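Local coordinates for protein putative 3-hydroxybutyryl-CoA dehydratase (PDB 3HIN) that probably acts as a crotonase-family lyase, adding water to or removing it from an acyl-CoA thioester, as its enoyl-CoA hydratase relatives do, at residues L31-K36 / L77-E82; Y190-E193 / D199-L202. One frame throughout, in Å; residues are numbered along the deposited sequence.

Contact 1: residues L31-K36 / L77-E82; sequences LNRPKK and LSELRE
Arg33 and Glu79 join two surface loops of the crotonase fold, one following strand 26-31 and the other following strand 61-66. Their salt bridge runs from Arg33 NH1 to Glu79 OE2 at 2.9 Å. The bond is bent, with an N-H...O angle of 141°. The carboxylate oxygen lies near the edge of the guanidinium, while the nitrogen stands above the carboxylate plane; the two planes are 57° apart. A bend at chi3 (82°) turns the otherwise stretched Arg33 chain so that its guanidinium meets Glu79 coming from the opposite direction. Arg33 NH2 is held by Ala39 O and by a salt bridge to Asp76, so each terminal nitrogen of the guanidinium has an acceptor. Glu79 OE1 accepts from Asn41 ND2. A methionine in place of Arg33 would probably leave Glu79 and Asp76, close like charges, without their salt-bridge partner and Ala39 O without its donor, with Lys36 still nearby. Lys36 makes the second link. Its CD sits 3.8 Å above the guanidinium plane of Arg33, toward the rim. Its NZ donates to Ser78 OG at 3.1 Å, and that hydroxyl is also hydrogen-bonded to Asp76. Lys36 NZ is 4.1 Å from Glu79 OE2, too far for a salt bridge.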
loop_
_atom_site.group_PDB
_atom_site.type_symbol
_atom_site.label_atom_id
_atom_site.label_comp_id
_atom_site.label_asym_id
_atom_site.label_seq_id
_atom_site.Cartn_x
_atom_site.Cartn_y
_atom_site.Cartn_z
ATOM N N LEU A 31 -16.198 -18.066 21.775
ATOM C CA LEU A 31 -17.197 -17.419 20.934
ATOM C C LEU A 31 -18.501 -18.193 21.160
ATOM O O LEU A 31 -18.551 -19.429 21.006
ATOM C CB LEU A 31 -16.806 -17.526 19.459
ATOM C CG LEU A 31 -15.824 -16.492 18.861
ATOM C CD1 LEU A 31 -14.836 -15.850 19.820
ATOM C CD2 LEU A 31 -15.155 -17.053 17.637
ATOM N N ASN A 32 -19.543 -17.440 21.501
ATOM C CA ASN A 32 -20.714 -18.012 22.073
ATOM C C ASN A 32 -21.990 -17.511 21.377
ATOM O O ASN A 32 -22.834 -16.928 22.021
ATOM C CB ASN A 32 -20.745 -17.699 23.569
ATOM C CG ASN A 32 -21.869 -18.440 24.299
ATOM O OD1 ASN A 32 -22.225 -19.564 23.938
ATOM N ND2 ASN A 32 -22.448 -17.792 25.318
ATOM N N ARG A 33 -22.107 -17.721 20.075
ATOM C CA ARG A 33 -23.379 -17.492 19.373
ATOM C C ARG A 33 -23.657 -18.763 18.619
ATOM O O ARG A 33 -23.685 -18.785 17.411
ATOM C CB ARG A 33 -23.309 -16.297 18.452
ATOM C CG ARG A 33 -22.931 -15.053 19.115
ATOM C CD ARG A 33 -22.950 -13.950 18.109
ATOM N NE ARG A 33 -24.338 -13.507 17.980
ATOM C CZ ARG A 33 -24.834 -13.004 16.856
ATOM N NH1 ARG A 33 -26.103 -12.639 16.809
ATOM N NH2 ARG A 33 -24.054 -12.901 15.777
ATOM N N PRO A 34 -23.782 -19.871 19.355
ATOM C CA PRO A 34 -23.822 -21.180 18.689
ATOM C C PRO A 34 -25.011 -21.413 17.704
ATOM O O PRO A 34 -24.863 -22.168 16.732
ATOM C CB PRO A 34 -23.804 -22.181 19.870
ATOM C CG PRO A 34 -24.281 -21.355 21.091
ATOM C CD PRO A 34 -23.727 -19.982 20.837
ATOM N N LYS A 35 -26.146 -20.748 17.923
ATOM C CA LYS A 35 -27.308 -20.926 17.058
ATOM C C LYS A 35 -27.025 -20.409 15.662
ATOM O O LYS A 35 -27.656 -20.813 14.689
ATOM C CB LYS A 35 -28.548 -20.242 17.645
ATOM C CG LYS A 35 -28.947 -20.818 19.008
ATOM C CD LYS A 35 -30.457 -20.598 19.339
ATOM C CE LYS A 35 -30.826 -21.438 20.589
ATOM N NZ LYS A 35 -32.166 -22.113 20.471
ATOM N N LYS A 36 -26.091 -19.475 15.576
ATOM C CA LYS A 36 -25.590 -19.054 14.282
ATOM C C LYS A 36 -24.099 -19.303 14.100
ATOM O O LYS A 36 -23.396 -18.501 13.482
ATOM C CB LYS A 36 -25.953 -17.603 14.038
ATOM C CG LYS A 36 -25.944 -16.773 15.274
ATOM C CD LYS A 36 -27.257 -16.042 15.471
ATOM C CE LYS A 36 -27.924 -15.660 14.160
ATOM N NZ LYS A 36 -28.709 -14.421 14.317
ATOM N N LEU A 77 -25.086 -12.964 8.619
ATOM C CA LEU A 77 -25.757 -12.639 7.391
ATOM C C LEU A 77 -27.210 -12.202 7.647
ATOM O O LEU A 77 -27.823 -11.562 6.801
ATOM C CB LEU A 77 -25.622 -13.819 6.411
ATOM C CG LEU A 77 -24.180 -14.084 5.892
ATOM C CD1 LEU A 77 -24.201 -14.984 4.650
ATOM C CD2 LEU A 77 -23.381 -12.777 5.565
ATOM N N SER A 78 -27.713 -12.484 8.842
ATOM C CA SER A 78 -29.009 -11.962 9.286
ATOM C C SER A 78 -28.925 -10.553 9.871
ATOM O O SER A 78 -29.927 -9.965 10.253
ATOM C CB SER A 78 -29.641 -12.902 10.349
ATOM O OG SER A 78 -28.854 -12.996 11.546
ATOM N N GLU A 79 -27.730 -10.016 9.991
ATOM C CA GLU A 79 -27.575 -8.777 10.697
ATOM C C GLU A 79 -26.874 -7.757 9.828
ATOM O O GLU A 79 -26.283 -6.812 10.335
ATOM C CB GLU A 79 -26.837 -9.043 12.012
ATOM C CG GLU A 79 -27.769 -9.576 13.135
ATOM C CD GLU A 79 -27.100 -9.761 14.535
ATOM O OE1 GLU A 79 -26.154 -9.004 14.906
ATOM O OE2 GLU A 79 -27.586 -10.648 15.290
ATOM N N LEU A 80 -26.919 -7.951 8.514
ATOM C CA LEU A 80 -26.412 -6.943 7.597
ATOM C C LEU A 80 -27.056 -5.598 7.829
ATOM O O LEU A 80 -28.275 -5.468 7.928
ATOM C CB LEU A 80 -26.664 -7.306 6.140
ATOM C CG LEU A 80 -25.722 -8.329 5.529
ATOM C CD1 LEU A 80 -26.308 -9.697 5.800
ATOM C CD2 LEU A 80 -25.624 -8.048 4.054
ATOM N N ARG A 81 -26.198 -4.598 7.892
ATOM C CA ARG A 81 -26.621 -3.243 7.997
ATOM C C ARG A 81 -26.167 -2.557 6.708
ATOM O O ARG A 81 -25.026 -2.749 6.250
ATOM C CB ARG A 81 -25.949 -2.630 9.194
ATOM C CG ARG A 81 -26.870 -1.867 10.006
ATOM C CD ARG A 81 -26.122 -0.755 10.685
ATOM N NE ARG A 81 -25.240 -1.272 11.719
ATOM C CZ ARG A 81 -25.630 -1.665 12.927
ATOM N NH1 ARG A 81 -24.719 -2.124 13.789
ATOM N NH2 ARG A 81 -26.914 -1.603 13.272
ATOM N N GLU A 82 -27.091 -1.804 6.103
ATOM C CA GLU A 82 -26.870 -1.037 4.872
ATOM C C GLU A 82 -25.965 0.150 5.188
ATOM O O GLU A 82 -26.166 0.870 6.210
ATOM C CB GLU A 82 -28.198 -0.548 4.318
ATOM C CG GLU A 82 -29.115 0.057 5.420
ATOM C CD GLU A 82 -30.611 -0.117 5.132
ATOM O OE1 GLU A 82 -31.288 -0.917 5.850
ATOM O OE2 GLU A 82 -31.090 0.554 4.185
#

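Contact 2: residues Y190-E193 / D199-L202; sequences YLIE and DKAL
Ile192 and Lys200 make the closest contact between a parallel edge strand of the crotonase-fold sheet, 190-192, and helix 197-208, which follows it after a short connection and returns over one face of that sheet. The contact is nonpolar. Ile192 CG1 touches Lys200 CB at 3.7 Å and Lys200 CG at 4.0 Å. Ile192 CD1 also lies 4.0 Å from Lys200 CB. The isoleucine therefore meets the root of the lysine chain, close to the helix backbone. It does so with its longer branch, since CG1 stands anti to the carbonyl carbon (chi1 -86°).

Tyr190 meets the same lysine farther along. Tyr190 CD1 and Lys200 CE are 4.0 Å apart, and the two side chains cross at about a right angle. Lys200 leaves the helix with CG anti to its backbone N (chi1 179°), bends at chi2 (68°) and then runs out straight. This course takes its methylenes past Ile192 first and the tyrosine ring second.

No hydrogen bond joins the two segments; the polar end of Lys200 is satisfied within its own helix. Beyond CE the chain leads away from the ring, and NZ forms a salt bridge with Glu203. The lysine is thus used twice: its aliphatic part packs on the strand, and its charged end pairs within the helix.

The strand is the last of the six-stranded sheet and is hydrogen-bonded to strand 130-134, whose Val132 is also touched by Tyr190 and Lys200. Leu191 points the other way and packs on helix 179-185. Beyond the lysine, Ala201 rests on strand 109-113 and Leu202 on strand 26-31, so helix 197-208 lies across one face of the sheet while helix 179-185 packs on the other side of its edge strand.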
loop_
_atom_site.group_PDB
_atom_site.type_symbol
_atom_site.label_atom_id
_atom_site.label_comp_id
_atom_site.label_asym_id
_atom_site.label_seq_id
_atom_site.Cartn_x
_atom_site.Cartn_y
_atom_site.Cartn_z
ATOM N N TYR A 190 -0.744 -26.426 13.877
ATOM C CA TYR A 190 -0.993 -27.749 14.442
ATOM C C TYR A 190 -2.258 -28.411 13.869
ATOM O O TYR A 190 -3.245 -27.753 13.668
ATOM C CB TYR A 190 -1.171 -27.674 15.963
ATOM C CG TYR A 190 0.059 -27.213 16.719
ATOM C CD1 TYR A 190 0.972 -28.158 17.239
ATOM C CD2 TYR A 190 0.324 -25.852 16.929
ATOM C CE1 TYR A 190 2.117 -27.749 17.934
ATOM C CE2 TYR A 190 1.485 -25.446 17.642
ATOM C CZ TYR A 190 2.358 -26.387 18.103
ATOM O OH TYR A 190 3.514 -25.998 18.755
ATOM N N LEU A 191 -2.253 -29.739 13.743
ATOM C CA LEU A 191 -3.480 -30.454 13.549
ATOM C C LEU A 191 -3.649 -31.463 14.685
ATOM O O LEU A 191 -2.726 -32.217 14.994
ATOM C CB LEU A 191 -3.462 -31.183 12.197
ATOM C CG LEU A 191 -4.579 -32.190 11.842
ATOM C CD1 LEU A 191 -5.925 -31.493 11.524
ATOM C CD2 LEU A 191 -4.070 -32.895 10.605
ATOM N N ILE A 192 -4.819 -31.466 15.295
ATOM C CA ILE A 192 -5.195 -32.514 16.231
ATOM C C ILE A 192 -6.209 -33.415 15.545
ATOM O O ILE A 192 -7.346 -33.031 15.320
ATOM C CB ILE A 192 -5.744 -31.918 17.529
ATOM C CG1 ILE A 192 -4.590 -31.624 18.475
ATOM C CG2 ILE A 192 -6.747 -32.893 18.230
ATOM C CD1 ILE A 192 -4.204 -32.767 19.400
ATOM N N GLU A 193 -5.768 -34.619 15.191
ATOM C CA GLU A 193 -6.640 -35.566 14.455
ATOM C C GLU A 193 -7.689 -36.219 15.372
ATOM O O GLU A 193 -8.832 -36.482 14.938
ATOM C CB GLU A 193 -5.816 -36.658 13.721
ATOM C CG GLU A 193 -5.112 -36.152 12.449
ATOM C CD GLU A 193 -3.631 -36.555 12.419
ATOM O OE1 GLU A 193 -3.361 -37.765 12.252
ATOM O OE2 GLU A 193 -2.746 -35.670 12.580
ATOM N N ASP A 199 -8.281 -28.460 24.072
ATOM C CA ASP A 199 -7.358 -29.141 24.977
ATOM C C ASP A 199 -5.936 -28.848 24.517
ATOM O O ASP A 199 -5.112 -28.408 25.307
ATOM C CB ASP A 199 -7.665 -30.636 24.970
ATOM C CG ASP A 199 -8.856 -31.003 25.897
ATOM O OD1 ASP A 199 -9.281 -30.177 26.755
ATOM O OD2 ASP A 199 -9.346 -32.157 25.808
ATOM N N LYS A 200 -5.657 -29.053 23.233
ATOM C CA LYS A 200 -4.305 -28.773 22.726
ATOM C C LYS A 200 -3.953 -27.278 22.938
ATOM O O LYS A 200 -2.863 -26.925 23.424
ATOM C CB LYS A 200 -4.140 -29.176 21.250
ATOM C CG LYS A 200 -2.733 -28.849 20.714
ATOM C CD LYS A 200 -1.669 -29.765 21.419
ATOM C CE LYS A 200 -0.337 -29.800 20.672
ATOM N NZ LYS A 200 0.696 -30.626 21.367
ATOM N N ALA A 201 -4.889 -26.402 22.612
ATOM C CA ALA A 201 -4.612 -24.975 22.627
ATOM C C ALA A 201 -4.302 -24.603 24.034
ATOM O O ALA A 201 -3.431 -23.747 24.265
ATOM C CB ALA A 201 -5.812 -24.161 22.109
ATOM N N LEU A 202 -4.999 -25.233 24.980
ATOM C CA LEU A 202 -4.750 -24.918 26.364
ATOM C C LEU A 202 -3.403 -25.470 26.844
ATOM O O LEU A 202 -2.700 -24.824 27.621
ATOM C CB LEU A 202 -5.897 -25.383 27.238
ATOM C CG LEU A 202 -5.905 -24.854 28.687
ATOM C CD1 LEU A 202 -6.023 -23.341 28.813
ATOM C CD2 LEU A 202 -7.015 -25.520 29.597
#

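Contact 1 and contact 2 are separate surface contacts, with centres 27 Å apart and nearest atoms about 12 Å apart. The larger sheet relates them. Segment 31-36 begins at the end of strand 26-31, and Leu202, in the helical segment of contact 2, packs on Val26 and Thr28 of that same strand. Contact 1 joins loops that follow two neighbouring strands, whereas contact 2 fixes a helix to the last strand of the sheet. Contact 1 is held by charges and hydrogen bonds; contact 2 is held by aliphatic and aromatic carbon. In crotonase relatives, loops after these early strands contribute to the acyl-CoA site, so contact 1 is probably the nearer to it.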